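Local coordinates for predicted ATPase involved in replication control, Cdc46/Mcm family (Methanopyrus kandleri AV19, PDB 3F8T), which probably binds ATP and single-stranded DNA as an archaeal homologue of the MCM replicative helicase, at residues 67-70 with 71-75; 99-103 with 104-108; 274-277 with 278-282; 446-449 with 450-453; 454-457 with 458-462. The protein carries 2 engineered substitutions. One frame throughout, in Å; residues are numbered along the deposited sequence.

Interaction 1: 67-70 with 71-75; sequences ASWI and ATHAR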
loop_
_atom_site.group_PDB
_atom_site.type_symbol
_atom_site.label_atom_id
_atom_site.label_comp_id
_atom_site.label_asym_id
_atom_site.label_seq_id
_atom_site.Cartn_x
_atom_site.Cartn_y
_atom_site.Cartn_z
ATOM N N ALA A 67 -7.976 31.724 10.952
ATOM C CA ALA A 67 -7.804 30.554 10.094
ATOM C C ALA A 67 -8.634 29.398 10.667
ATOM O O ALA A 67 -9.385 28.723 9.964
ATOM C CB ALA A 67 -6.302 30.174 10.006
ATOM N N SER A 68 -8.499 29.201 11.967
ATOM C CA SER A 68 -9.227 28.176 12.688
ATOM C C SER A 68 -10.744 28.381 12.607
ATOM O O SER A 68 -11.484 27.433 12.343
ATOM C CB SER A 68 -8.764 28.174 14.143
ATOM O OG SER A 68 -9.370 27.112 14.836
ATOM N N TRP A 69 -11.204 29.611 12.821
ATOM C CA TRP A 69 -12.637 29.932 12.778
ATOM C C TRP A 69 -13.197 29.633 11.388
ATOM O O TRP A 69 -14.305 29.102 11.241
ATOM C CB TRP A 69 -12.855 31.413 13.105
ATOM C CG TRP A 69 -14.310 31.770 13.311
ATOM C CD1 TRP A 69 -14.991 31.785 14.502
ATOM C CD2 TRP A 69 -15.250 32.154 12.305
ATOM N NE1 TRP A 69 -16.304 32.163 14.297
ATOM C CE2 TRP A 69 -16.491 32.395 12.958
ATOM C CE3 TRP A 69 -15.170 32.337 10.917
ATOM C CZ2 TRP A 69 -17.641 32.786 12.262
ATOM C CZ3 TRP A 69 -16.308 32.730 10.223
ATOM C CH2 TRP A 69 -17.535 32.956 10.902
ATOM N N ILE A 70 -12.424 29.999 10.367
ATOM C CA ILE A 70 -12.847 29.808 8.986
ATOM C C ILE A 70 -13.005 28.321 8.673
ATOM O O ILE A 70 -14.020 27.916 8.100
ATOM C CB ILE A 70 -11.890 30.513 7.986
ATOM C CG1 ILE A 70 -12.049 32.033 8.098
ATOM C CG2 ILE A 70 -12.185 30.061 6.554
ATOM C CD1 ILE A 70 -11.013 32.840 7.305
ATOM N N ALA A 71 -12.024 27.516 9.082
ATOM C CA ALA A 71 -12.082 26.066 8.875
ATOM C C ALA A 71 -13.299 25.492 9.593
ATOM O O ALA A 71 -14.055 24.723 9.011
ATOM C CB ALA A 71 -10.793 25.388 9.345
ATOM N N THR A 72 -13.503 25.892 10.848
ATOM C CA THR A 72 -14.671 25.427 11.602
ATOM C C THR A 72 -15.999 25.786 10.928
ATOM O O THR A 72 -16.913 24.966 10.905
ATOM C CB THR A 72 -14.610 25.908 13.076
ATOM O OG1 THR A 72 -13.460 25.311 13.678
ATOM C CG2 THR A 72 -15.870 25.471 13.874
ATOM N N HIS A 73 -16.073 26.976 10.331
ATOM C CA HIS A 73 -17.298 27.490 9.723
ATOM C C HIS A 73 -17.258 27.545 8.192
ATOM O O HIS A 73 -17.908 28.393 7.576
ATOM C CB HIS A 73 -17.616 28.890 10.268
ATOM C CG HIS A 73 -17.715 28.943 11.756
ATOM N ND1 HIS A 73 -16.607 28.935 12.580
ATOM C CD2 HIS A 73 -18.793 28.975 12.575
ATOM C CE1 HIS A 73 -17.001 28.976 13.841
ATOM N NE2 HIS A 73 -18.323 29.005 13.865
ATOM N N ALA A 74 -16.536 26.621 7.574
ATOM C CA ALA A 74 -16.354 26.656 6.117
ATOM C C ALA A 74 -17.661 26.573 5.319
ATOM O O ALA A 74 -17.760 27.110 4.207
ATOM C CB ALA A 74 -15.357 25.564 5.667
ATOM N N ARG A 75 -18.666 25.915 5.892
ATOM C CA ARG A 75 -19.955 25.759 5.208
ATOM C C ARG A 75 -20.611 27.131 4.957
ATOM O O ARG A 75 -21.377 27.299 4.008
ATOM C CB ARG A 75 -20.867 24.786 5.984
ATOM C CG ARG A 75 -21.329 25.273 7.379
ATOM C CD ARG A 75 -22.775 25.733 7.296
ATOM N NE ARG A 75 -23.354 26.154 8.574
ATOM C CZ ARG A 75 -24.585 26.650 8.689
ATOM N NH1 ARG A 75 -25.351 26.770 7.604
ATOM N NH2 ARG A 75 -25.053 27.024 9.880
#

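Interaction 2: 99-103 with 104-108; sequences RGLPH and RFRRV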
loop_
_atom_site.group_PDB
_atom_site.type_symbol
_atom_site.label_atom_id
_atom_site.label_comp_id
_atom_site.label_asym_id
_atom_site.label_seq_id
_atom_site.Cartn_x
_atom_site.Cartn_y
_atom_site.Cartn_z
ATOM N N ARG A 99 -6.228 26.386 1.044
ATOM C CA ARG A 99 -4.913 25.815 1.297
ATOM C C ARG A 99 -4.525 26.151 2.728
ATOM O O ARG A 99 -5.072 27.090 3.330
ATOM C CB ARG A 99 -3.874 26.387 0.318
ATOM C CG ARG A 99 -4.281 26.333 -1.164
ATOM C CD ARG A 99 -4.293 24.898 -1.710
ATOM N NE ARG A 99 -5.209 24.711 -2.843
ATOM C CZ ARG A 99 -4.902 24.919 -4.127
ATOM N NH1 ARG A 99 -3.691 25.339 -4.477
ATOM N NH2 ARG A 99 -5.818 24.713 -5.073
ATOM N N GLY A 100 -3.589 25.377 3.269
ATOM C CA GLY A 100 -2.990 25.690 4.557
ATOM C C GLY A 100 -3.907 25.495 5.740
ATOM O O GLY A 100 -3.950 26.337 6.638
ATOM N N LEU A 101 -4.643 24.383 5.745
ATOM C CA LEU A 101 -5.453 23.978 6.897
ATOM C C LEU A 101 -4.628 23.940 8.170
ATOM O O LEU A 101 -3.539 23.368 8.163
ATOM C CB LEU A 101 -6.057 22.580 6.676
ATOM C CG LEU A 101 -7.329 22.441 5.846
ATOM C CD1 LEU A 101 -7.123 22.981 4.434
ATOM C CD2 LEU A 101 -7.768 20.970 5.802
ATOM N N PRO A 102 -5.129 24.555 9.262
ATOM C CA PRO A 102 -4.516 24.320 10.572
ATOM C C PRO A 102 -4.420 22.820 10.870
ATOM O O PRO A 102 -5.282 22.033 10.452
ATOM C CB PRO A 102 -5.475 25.007 11.541
ATOM C CG PRO A 102 -6.105 26.088 10.736
ATOM C CD PRO A 102 -6.258 25.500 9.346
ATOM N N HIS A 103 -3.371 22.442 11.594
ATOM C CA HIS A 103 -2.984 21.040 11.739
ATOM C C HIS A 103 -4.085 20.125 12.280
ATOM O O HIS A 103 -4.197 18.969 11.855
ATOM C CB HIS A 103 -1.706 20.919 12.578
ATOM C CG HIS A 103 -1.143 19.531 12.610
ATOM N ND1 HIS A 103 -0.361 19.021 11.595
ATOM C CD2 HIS A 103 -1.270 18.539 13.522
ATOM C CE1 HIS A 103 -0.017 17.779 11.888
ATOM N NE2 HIS A 103 -0.555 17.462 13.052
ATOM N N ARG A 104 -4.909 20.649 13.186
ATOM C CA ARG A 104 -5.980 19.865 13.806
ATOM C C ARG A 104 -7.121 19.493 12.851
ATOM O O ARG A 104 -7.913 18.595 13.154
ATOM C CB ARG A 104 -6.534 20.569 15.055
ATOM C CG ARG A 104 -7.147 21.915 14.782
ATOM C CD ARG A 104 -8.006 22.425 15.930
ATOM N NE ARG A 104 -9.353 21.857 15.909
ATOM C CZ ARG A 104 -10.451 22.523 16.259
ATOM N NH1 ARG A 104 -10.370 23.797 16.631
ATOM N NH2 ARG A 104 -11.637 21.924 16.213
ATOM N N PHE A 105 -7.208 20.176 11.707
ATOM C CA PHE A 105 -8.252 19.883 10.715
ATOM C C PHE A 105 -7.779 18.881 9.649
ATOM O O PHE A 105 -8.544 18.510 8.747
ATOM C CB PHE A 105 -8.759 21.170 10.045
ATOM C CG PHE A 105 -9.386 22.153 11.006
ATOM C CD1 PHE A 105 -8.602 23.100 11.658
ATOM C CD2 PHE A 105 -10.755 22.132 11.252
ATOM C CE1 PHE A 105 -9.184 24.017 12.558
ATOM C CE2 PHE A 105 -11.338 23.040 12.142
ATOM C CZ PHE A 105 -10.541 23.983 12.790
ATOM N N ARG A 106 -6.525 18.450 9.753
ATOM C CA ARG A 106 -5.931 17.540 8.755
ATOM C C ARG A 106 -5.951 16.086 9.223
ATOM O O ARG A 106 -5.764 15.807 10.412
ATOM C CB ARG A 106 -4.488 17.943 8.432
ATOM C CG ARG A 106 -4.316 19.360 7.905
ATOM C CD ARG A 106 -2.942 19.541 7.280
ATOM N NE ARG A 106 -2.527 20.942 7.273
ATOM C CZ ARG A 106 -1.587 21.451 6.476
ATOM N NH1 ARG A 106 -0.955 20.676 5.595
ATOM N NH2 ARG A 106 -1.284 22.747 6.550
ATOM N N ARG A 107 -6.161 15.170 8.276
ATOM C CA ARG A 107 -6.184 13.728 8.545
ATOM C C ARG A 107 -7.098 13.369 9.712
ATOM O O ARG A 107 -6.696 12.661 10.637
ATOM C CB ARG A 107 -4.767 13.206 8.792
ATOM C CG ARG A 107 -3.844 13.382 7.600
ATOM C CD ARG A 107 -2.402 13.069 7.974
ATOM N NE ARG A 107 -1.503 13.396 6.872
ATOM C CZ ARG A 107 -0.854 14.553 6.739
ATOM N NH1 ARG A 107 -0.979 15.517 7.655
ATOM N NH2 ARG A 107 -0.070 14.742 5.684
ATOM N N VAL A 108 -8.323 13.881 9.651
ATOM C CA VAL A 108 -9.327 13.699 10.689
ATOM C C VAL A 108 -9.743 12.229 10.784
ATOM O O VAL A 108 -10.103 11.599 9.790
ATOM C CB VAL A 108 -10.557 14.618 10.437
ATOM C CG1 VAL A 108 -11.752 14.187 11.263
ATOM C CG2 VAL A 108 -10.203 16.073 10.736
#

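Interaction 3: 274-277 with 278-282; sequences TELT and DLTAV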
loop_
_atom_site.group_PDB
_atom_site.type_symbol
_atom_site.label_atom_id
_atom_site.label_comp_id
_atom_site.label_asym_id
_atom_site.label_seq_id
_atom_site.Cartn_x
_atom_site.Cartn_y
_atom_site.Cartn_z
ATOM N N THR A 274 -13.449 -16.585 1.702
ATOM C CA THR A 274 -13.335 -15.468 0.775
ATOM C C THR A 274 -13.914 -15.841 -0.576
ATOM O O THR A 274 -13.394 -16.729 -1.262
ATOM C CB THR A 274 -11.858 -15.028 0.638
ATOM O OG1 THR A 274 -11.321 -14.806 1.947
ATOM C CG2 THR A 274 -11.727 -13.736 -0.169
ATOM N N GLU A 275 -15.012 -15.182 -0.941
ATOM C CA GLU A 275 -15.569 -15.341 -2.290
ATOM C C GLU A 275 -14.627 -14.657 -3.262
ATOM O O GLU A 275 -13.879 -13.750 -2.873
ATOM C CB GLU A 275 -16.962 -14.724 -2.379
ATOM C CG GLU A 275 -17.917 -15.231 -1.310
ATOM C CD GLU A 275 -18.192 -16.711 -1.454
ATOM O OE1 GLU A 275 -18.676 -17.125 -2.523
ATOM O OE2 GLU A 275 -17.929 -17.459 -0.493
ATOM N N LEU A 276 -14.668 -15.077 -4.523
ATOM C CA LEU A 276 -13.757 -14.543 -5.519
ATOM C C LEU A 276 -13.813 -13.016 -5.542
ATOM O O LEU A 276 -12.781 -12.347 -5.549
ATOM C CB LEU A 276 -14.023 -15.148 -6.908
ATOM C CG LEU A 276 -13.236 -14.610 -8.111
ATOM C CD1 LEU A 276 -11.729 -14.831 -7.926
ATOM C CD2 LEU A 276 -13.710 -15.282 -9.387
ATOM N N THR A 277 -15.016 -12.462 -5.520
ATOM C CA THR A 277 -15.135 -11.018 -5.569
ATOM C C THR A 277 -14.741 -10.336 -4.241
ATOM O O THR A 277 -14.493 -9.132 -4.234
ATOM C CB THR A 277 -16.516 -10.563 -6.111
ATOM O OG1 THR A 277 -17.558 -11.124 -5.315
ATOM C CG2 THR A 277 -16.697 -11.035 -7.539
ATOM N N ASP A 278 -14.662 -11.096 -3.145
ATOM C CA ASP A 278 -14.073 -10.595 -1.892
ATOM C C ASP A 278 -12.538 -10.505 -2.043
ATOM O O ASP A 278 -11.866 -9.792 -1.281
ATOM C CB ASP A 278 -14.326 -11.527 -0.679
ATOM C CG ASP A 278 -15.801 -11.703 -0.287
ATOM O OD1 ASP A 278 -16.608 -10.751 -0.366
ATOM O OD2 ASP A 278 -16.127 -12.833 0.182
ATOM N N LEU A 279 -11.984 -11.269 -2.985
ATOM C CA LEU A 279 -10.534 -11.314 -3.203
ATOM C C LEU A 279 -10.070 -10.317 -4.267
ATOM O O LEU A 279 -8.994 -9.731 -4.149
ATOM C CB LEU A 279 -10.093 -12.741 -3.592
ATOM C CG LEU A 279 -8.620 -12.998 -3.942
ATOM C CD1 LEU A 279 -7.690 -12.693 -2.734
ATOM C CD2 LEU A 279 -8.450 -14.436 -4.430
ATOM N N THR A 280 -10.871 -10.131 -5.307
ATOM C CA THR A 280 -10.499 -9.257 -6.406
ATOM C C THR A 280 -11.231 -7.912 -6.281
ATOM O O THR A 280 -10.698 -6.950 -5.712
ATOM C CB THR A 280 -10.764 -9.945 -7.781
ATOM O OG1 THR A 280 -12.133 -10.350 -7.851
ATOM C CG2 THR A 280 -9.903 -11.187 -7.917
ATOM N N ALA A 281 -12.461 -7.866 -6.791
ATOM C CA ALA A 281 -13.293 -6.681 -6.754
ATOM C C ALA A 281 -14.676 -7.106 -7.223
ATOM O O ALA A 281 -14.817 -8.146 -7.858
ATOM C CB ALA A 281 -12.720 -5.591 -7.675
ATOM N N VAL A 282 -15.696 -6.323 -6.893
ATOM C CA VAL A 282 -17.048 -6.577 -7.413
ATOM C C VAL A 282 -17.566 -5.340 -8.173
ATOM O O VAL A 282 -17.407 -4.210 -7.703
ATOM C CB VAL A 282 -18.034 -7.044 -6.301
ATOM C CG1 VAL A 282 -18.337 -5.946 -5.320
ATOM C CG2 VAL A 282 -19.341 -7.573 -6.902
#

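Interaction 4: 446-449 with 450-453; sequences PVTR and RQLE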
loop_
_atom_site.group_PDB
_atom_site.type_symbol
_atom_site.label_atom_id
_atom_site.label_comp_id
_atom_site.label_asym_id
_atom_site.label_seq_id
_atom_site.Cartn_x
_atom_site.Cartn_y
_atom_site.Cartn_z
ATOM N N PRO A 446 14.207 -28.432 -10.526
ATOM C CA PRO A 446 14.996 -27.673 -11.501
ATOM C C PRO A 446 15.333 -26.277 -10.984
ATOM O O PRO A 446 14.608 -25.741 -10.148
ATOM C CB PRO A 446 14.064 -27.573 -12.717
ATOM C CG PRO A 446 12.695 -27.727 -12.157
ATOM C CD PRO A 446 12.844 -28.704 -11.014
ATOM N N VAL A 447 16.437 -25.724 -11.477
ATOM C CA VAL A 447 16.809 -24.340 -11.248
ATOM C C VAL A 447 16.634 -23.613 -12.583
ATOM O O VAL A 447 17.404 -23.819 -13.541
ATOM C CB VAL A 447 18.243 -24.226 -10.667
ATOM C CG1 VAL A 447 18.757 -22.787 -10.684
ATOM C CG2 VAL A 447 18.265 -24.780 -9.247
ATOM N N THR A 448 15.582 -22.796 -12.637
ATOM C CA THR A 448 15.144 -22.127 -13.862
ATOM C C THR A 448 15.246 -20.600 -13.743
ATOM O O THR A 448 15.692 -20.081 -12.719
ATOM C CB THR A 448 13.685 -22.495 -14.192
ATOM O OG1 THR A 448 12.796 -21.797 -13.316
ATOM C CG2 THR A 448 13.445 -24.016 -14.075
ATOM N N ARG A 449 14.810 -19.885 -14.782
ATOM C CA ARG A 449 14.783 -18.425 -14.729
ATOM C C ARG A 449 14.018 -17.905 -13.509
ATOM O O ARG A 449 14.356 -16.843 -13.000
ATOM C CB ARG A 449 14.211 -17.812 -16.020
ATOM C CG ARG A 449 12.811 -18.310 -16.395
ATOM C CD ARG A 449 12.278 -17.620 -17.648
ATOM N NE ARG A 449 12.011 -16.200 -17.416
ATOM C CZ ARG A 449 11.015 -15.518 -17.975
ATOM N NH1 ARG A 449 10.160 -16.117 -18.798
ATOM N NH2 ARG A 449 10.861 -14.230 -17.697
ATOM N N ARG A 450 13.004 -18.652 -13.052
ATOM C CA ARG A 450 12.214 -18.278 -11.871
ATOM C C ARG A 450 13.109 -18.160 -10.643
ATOM O O ARG A 450 12.965 -17.223 -9.855
ATOM C CB ARG A 450 11.094 -19.298 -11.594
ATOM C CG ARG A 450 9.972 -19.300 -12.631
ATOM C CD ARG A 450 8.938 -20.412 -12.384
ATOM N NE ARG A 450 9.538 -21.746 -12.451
ATOM C CZ ARG A 450 9.872 -22.482 -11.388
ATOM N NH1 ARG A 450 9.642 -22.041 -10.146
ATOM N NH2 ARG A 450 10.430 -23.678 -11.572
ATOM N N GLN A 451 14.036 -19.106 -10.491
ATOM C CA GLN A 451 14.975 -19.095 -9.363
ATOM C C GLN A 451 15.974 -17.949 -9.455
ATOM O O GLN A 451 16.289 -17.321 -8.443
ATOM C CB GLN A 451 15.691 -20.441 -9.229
ATOM C CG GLN A 451 14.837 -21.516 -8.559
ATOM C CD GLN A 451 13.604 -21.889 -9.374
ATOM O OE1 GLN A 451 13.704 -22.221 -10.562
ATOM N NE2 GLN A 451 12.429 -21.805 -8.746
ATOM N N LEU A 452 16.496 -17.715 -10.662
ATOM C CA LEU A 452 17.342 -16.548 -10.931
ATOM C C LEU A 452 16.626 -15.264 -10.513
ATOM O O LEU A 452 17.184 -14.444 -9.775
ATOM C CB LEU A 452 17.704 -16.470 -12.413
ATOM C CG LEU A 452 18.566 -15.285 -12.864
ATOM C CD1 LEU A 452 19.972 -15.401 -12.337
ATOM C CD2 LEU A 452 18.576 -15.250 -14.399
ATOM N N GLU A 453 15.384 -15.127 -10.969
ATOM C CA GLU A 453 14.534 -13.987 -10.616
ATOM C C GLU A 453 14.342 -13.850 -9.097
ATOM O O GLU A 453 14.441 -12.743 -8.554
ATOM C CB GLU A 453 13.203 -14.070 -11.381
ATOM C CG GLU A 453 13.402 -13.819 -12.892
ATOM C CD GLU A 453 12.366 -14.474 -13.804
ATOM O OE1 GLU A 453 11.296 -14.898 -13.318
ATOM O OE2 GLU A 453 12.628 -14.559 -15.033
HETATM O O HOH W 1 12.095 -25.436 -9.251
#

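Interaction 5: 454-457 with 458-462; sequences SVER and LAKAH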
loop_
_atom_site.group_PDB
_atom_site.type_symbol
_atom_site.label_atom_id
_atom_site.label_comp_id
_atom_site.label_asym_id
_atom_site.label_seq_id
_atom_site.Cartn_x
_atom_site.Cartn_y
_atom_site.Cartn_z
ATOM N N SER A 454 14.106 -14.964 -8.407
ATOM C CA SER A 454 13.890 -14.919 -6.949
ATOM C C SER A 454 15.134 -14.470 -6.192
ATOM O O SER A 454 15.051 -13.632 -5.268
ATOM C CB SER A 454 13.420 -16.276 -6.422
ATOM O OG SER A 454 12.184 -16.619 -7.025
ATOM N N VAL A 455 16.289 -15.010 -6.580
ATOM C CA VAL A 455 17.539 -14.586 -5.945
ATOM C C VAL A 455 17.731 -13.070 -6.120
ATOM O O VAL A 455 18.060 -12.369 -5.158
ATOM C CB VAL A 455 18.760 -15.370 -6.470
ATOM C CG1 VAL A 455 20.061 -14.771 -5.925
ATOM C CG2 VAL A 455 18.637 -16.816 -6.040
ATOM N N GLU A 456 17.500 -12.572 -7.331
ATOM C CA GLU A 456 17.662 -11.139 -7.593
ATOM C C GLU A 456 16.713 -10.290 -6.743
ATOM O O GLU A 456 17.133 -9.290 -6.168
ATOM C CB GLU A 456 17.522 -10.809 -9.098
ATOM C CG GLU A 456 17.501 -9.306 -9.379
ATOM C CD GLU A 456 18.250 -8.879 -10.645
ATOM O OE1 GLU A 456 18.837 -9.720 -11.355
ATOM O OE2 GLU A 456 18.226 -7.668 -10.930
ATOM N N ARG A 457 15.445 -10.697 -6.660
ATOM C CA ARG A 457 14.461 -10.011 -5.813
ATOM C C ARG A 457 14.849 -10.003 -4.353
ATOM O O ARG A 457 14.729 -8.969 -3.683
ATOM C CB ARG A 457 13.091 -10.667 -5.943
ATOM C CG ARG A 457 12.404 -10.375 -7.251
ATOM C CD ARG A 457 11.042 -11.096 -7.309
ATOM N NE ARG A 457 10.597 -11.191 -8.699
ATOM C CZ ARG A 457 10.363 -12.323 -9.359
ATOM N NH1 ARG A 457 10.484 -13.508 -8.773
ATOM N NH2 ARG A 457 9.984 -12.268 -10.624
ATOM N N LEU A 458 15.292 -11.158 -3.850
ATOM C CA LEU A 458 15.709 -11.256 -2.454
ATOM C C LEU A 458 16.935 -10.402 -2.167
ATOM O O LEU A 458 17.056 -9.831 -1.070
ATOM C CB LEU A 458 15.979 -12.708 -2.063
ATOM C CG LEU A 458 14.759 -13.624 -1.898
ATOM C CD1 LEU A 458 15.177 -15.086 -2.132
ATOM C CD2 LEU A 458 14.198 -13.437 -0.484
ATOM N N ALA A 459 17.867 -10.357 -3.123
ATOM C CA ALA A 459 19.071 -9.522 -2.961
ATOM C C ALA A 459 18.760 -8.019 -2.948
ATOM O O ALA A 459 19.352 -7.269 -2.165
ATOM C CB ALA A 459 20.104 -9.850 -4.031
ATOM N N LYS A 460 17.849 -7.588 -3.821
ATOM C CA LYS A 460 17.362 -6.207 -3.818
ATOM C C LYS A 460 16.692 -5.885 -2.468
ATOM O O LYS A 460 16.925 -4.822 -1.887
ATOM C CB LYS A 460 16.389 -5.981 -4.980
ATOM C CG LYS A 460 17.058 -5.985 -6.396
ATOM C CD LYS A 460 15.997 -5.769 -7.494
ATOM C CE LYS A 460 16.617 -5.511 -8.876
ATOM N NZ LYS A 460 15.551 -5.626 -9.943
ATOM N N ALA A 461 15.855 -6.804 -1.977
ATOM C CA ALA A 461 15.219 -6.620 -0.671
ATOM C C ALA A 461 16.236 -6.446 0.449
ATOM O O ALA A 461 16.085 -5.558 1.311
ATOM C CB ALA A 461 14.256 -7.774 -0.363
ATOM N N HIS A 462 17.301 -7.254 0.430
ATOM C CA HIS A 462 18.321 -7.124 1.453
ATOM C C HIS A 462 19.075 -5.785 1.316
ATOM O O HIS A 462 19.441 -5.168 2.318
ATOM C CB HIS A 462 19.286 -8.307 1.475
ATOM C CG HIS A 462 20.259 -8.239 2.611
ATOM N ND1 HIS A 462 19.876 -8.408 3.926
ATOM C CD2 HIS A 462 21.581 -7.957 2.637
ATOM C CE1 HIS A 462 20.929 -8.264 4.713
ATOM N NE2 HIS A 462 21.975 -7.987 3.957
#

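Interaction 1: 67-70 with 71-75
The carbonyl oxygen W69 O is gripped twice by H73, once by the ring and once by the backbone. The ring bond is the shorter, 2.7 Å from H73 ND1 to W69 O, with an N-H...O angle of 159°, and the oxygen lies in the plane of the imidazole. H73 N reaches the same W69 O at 2.9 Å, less straight. The site is the junction of helix 64-72 with helix 74-88: H73 leaves helical geometry after the first and stands at the N-cap position of the second. W69 CG is anti to the backbone N and beside the carbonyl carbon (chi1 -170°), which carries the indole forward along the helix, under the H73 ring. The two rings form an offset stack, the five-membered ring of W69 and the ring of H73 having planes 16° apart and centroids separated by 3.8 Å. H73 ND1 sits over the indole, H73 CE1 comes to 3.3 Å from W69 NE1, and H73 CB makes a CH-pi contact over the face of the six-membered ring. One residue earlier, S68 O is likewise shared, by T72 N at 2.9 Å and by T72 OG1 at 3.2 Å, the hydroxyl meeting it from above the carbonyl plane. Outside the turn, W69 also packs on L28 and V32, while A71 and T72 meet F105. The bond to W69 O implies that ND1 of H73 carries a proton; bond and stack together fix the rotation of the imidazole and tie the last turn of one helix to the residue that caps the next.

Interaction 2: 99-103 with 104-108
R106 CG lies anti to its own carbonyl carbon (chi1 -58°), and the chain then runs extended to NE, carrying the guanidinium back along the loop to the carbonyl of L101. The contact is a short 3-10 turn in the loop between strands 96-99 and 118-130. It is closed by F105 N to P102 O at 3.0 Å and by R106 N to H103 O at 3.2 Å. R106 grips L101 O side-on with two nitrogens: NE and NH2 each lie 2.8 Å from that oxygen, which is near the guanidinium plane. Higher up the chain, R106 CG rests 3.9 Å from L101 CB. A leucine in place of R106 would probably leave L101 O without both of these donors and free the loop to shift about that carbonyl. Within 104-108, the guanidinium of R104 turns one face to F105 CZ. F105 itself reaches S68, A71 and T72 of helix 64-72, while L101 packs on L118 of strand 118-130, so the turn bridges helix and sheet. The pyrrolidine of P102 meets the phenyl ring at its edge, P102 CB standing 3.7 Å from F105 CD1.

Interaction 3: 274-277 with 278-282
At the start of the short helix 276-279, where E275 is the N-cap, D278 CB sits 3.4 Å from T274 CG2 and 3.2 Å from E275 O, wedged between a methyl group and a carbonyl. From there CG, anti to the carbonyl carbon (chi1 -63°), turns back toward the residue before the helix. At the tip D278 OD2 accepts from E275 N at 2.8 Å with an N-H...O angle of 150°, and it is met on the anti side of the carboxylate. This is the half of a capping box in which the third helical residue, D278, accepts from the N-cap N-H. The two side chains run side by side, but E275 bends at chi2 and its carboxylate stays 5.0 Å, E275 OE2 to D278 OD2, from that of D278. The helix ends within one turn: L276 O accepts from both T280 N, at 2.9 Å, and L279 N. Strand 281-285 then begins, in the MCM P-loop domain. L276 and T280 pack on A319 of helix 314-326, while T274 OG1 is bonded to D270 O. The buried A281 O has no hydrogen-bonding partner in the model; its neighbours across the turn include T277 CB, 3.4 Å away.

Interaction 4: 446-449 with 450-453
The backbone turns from loop into helix 449-465 at T448, whose psi of -177° is extended, while R449 is already helical. T448 and Q451 form a capping box in the MCM AAA-lid domain. Q451 bends at chi2 (65°), bringing OE1 back to T448 N at 2.9 Å, where the donor lies in the carbonyl plane on a lone pair. T448 OG1 donates to the same Q451 OE1, tilted from that plane, and in turn accepts from R450 N at 3.2 Å. The hydroxyl thus serves both as cap acceptor and as donor. The guanidinium of R450 turns one face to T448 OG1 and Q451 OE1, with Q451 OE1 3.6 Å above its plane. Beyond the cap, R449 bends at chi3 and forms a salt bridge to E453, R449 NE reaching E453 OE2 at 3.0 Å on the syn side, with a weaker bond from NH2. An alanine at E453 would probably leave the guanidinium of R449 without this charged mate and free to swing. V447 and L452 both pack on Y427 of helix 417-439. A water bonded to P446 O at 2.7 Å makes a weak, 3.4 Å link to R450 NH2.

Interaction 5: 454-457 with 458-462
Two turns in the middle of helix 449-465, in the MCM AAA-lid domain, make this contact, held by the regular i to i+4 backbone bonds: L458 N to S454 O is 2.9 Å at an N-H...O angle of 165°, and A461 N to R457 O is 3.0 Å. Among the side chains the pair one turn apart is E456 and K460, which form a long salt bridge, E456 OE2 to K460 NZ at 3.5 Å. E456 CG is anti to the backbone N (chi1 172°), which sends the carboxylate along the helix toward K460. The lysine runs extended, its CG packing 3.3 Å from the backbone oxygen E456 O. K460 CE lies 3.4 Å from E456 OE2, so the acid touches the carbon chain as well as the amine. K460 NZ has a further salt bridge to E238, and its charge is therefore probably shared between two carboxylates. L458 CD1 lies 3.5 Å from S454 O, a carbon against the carbonyl of the preceding turn. On the flank toward the P-loop domain, R457 and S454 both bind D372, and R457 NE also donates to S237 O. The helix is lodged between its neighbours: V455 packs on helix 417-439 and helix 473-489, and L458, A461 and H462 on L227 of helix 219-229.

In the fold
All five are local contacts between adjoining segments; interactions 1 to 4 are partly buried and interaction 5 is buried. Interactions 1 and 2 are neighbours in the N-terminal half, touching where the F105 ring packs against T72 OG1, S68 O and A71 CB; the first stacks rings, the second grips a carbonyl with a guanidinium. Interaction 3, its centre 41 Å from that of interaction 1, belongs to the P-loop domain and caps the start of a short helix with a carboxylate. Interactions 4 and 5 adjoin on helix 449-465, centres 13 Å apart: one caps its start by amide, hydroxyl and ion pair, the other lies in its middle, its charged groups paired both within the helix and with residues elsewhere in the chain.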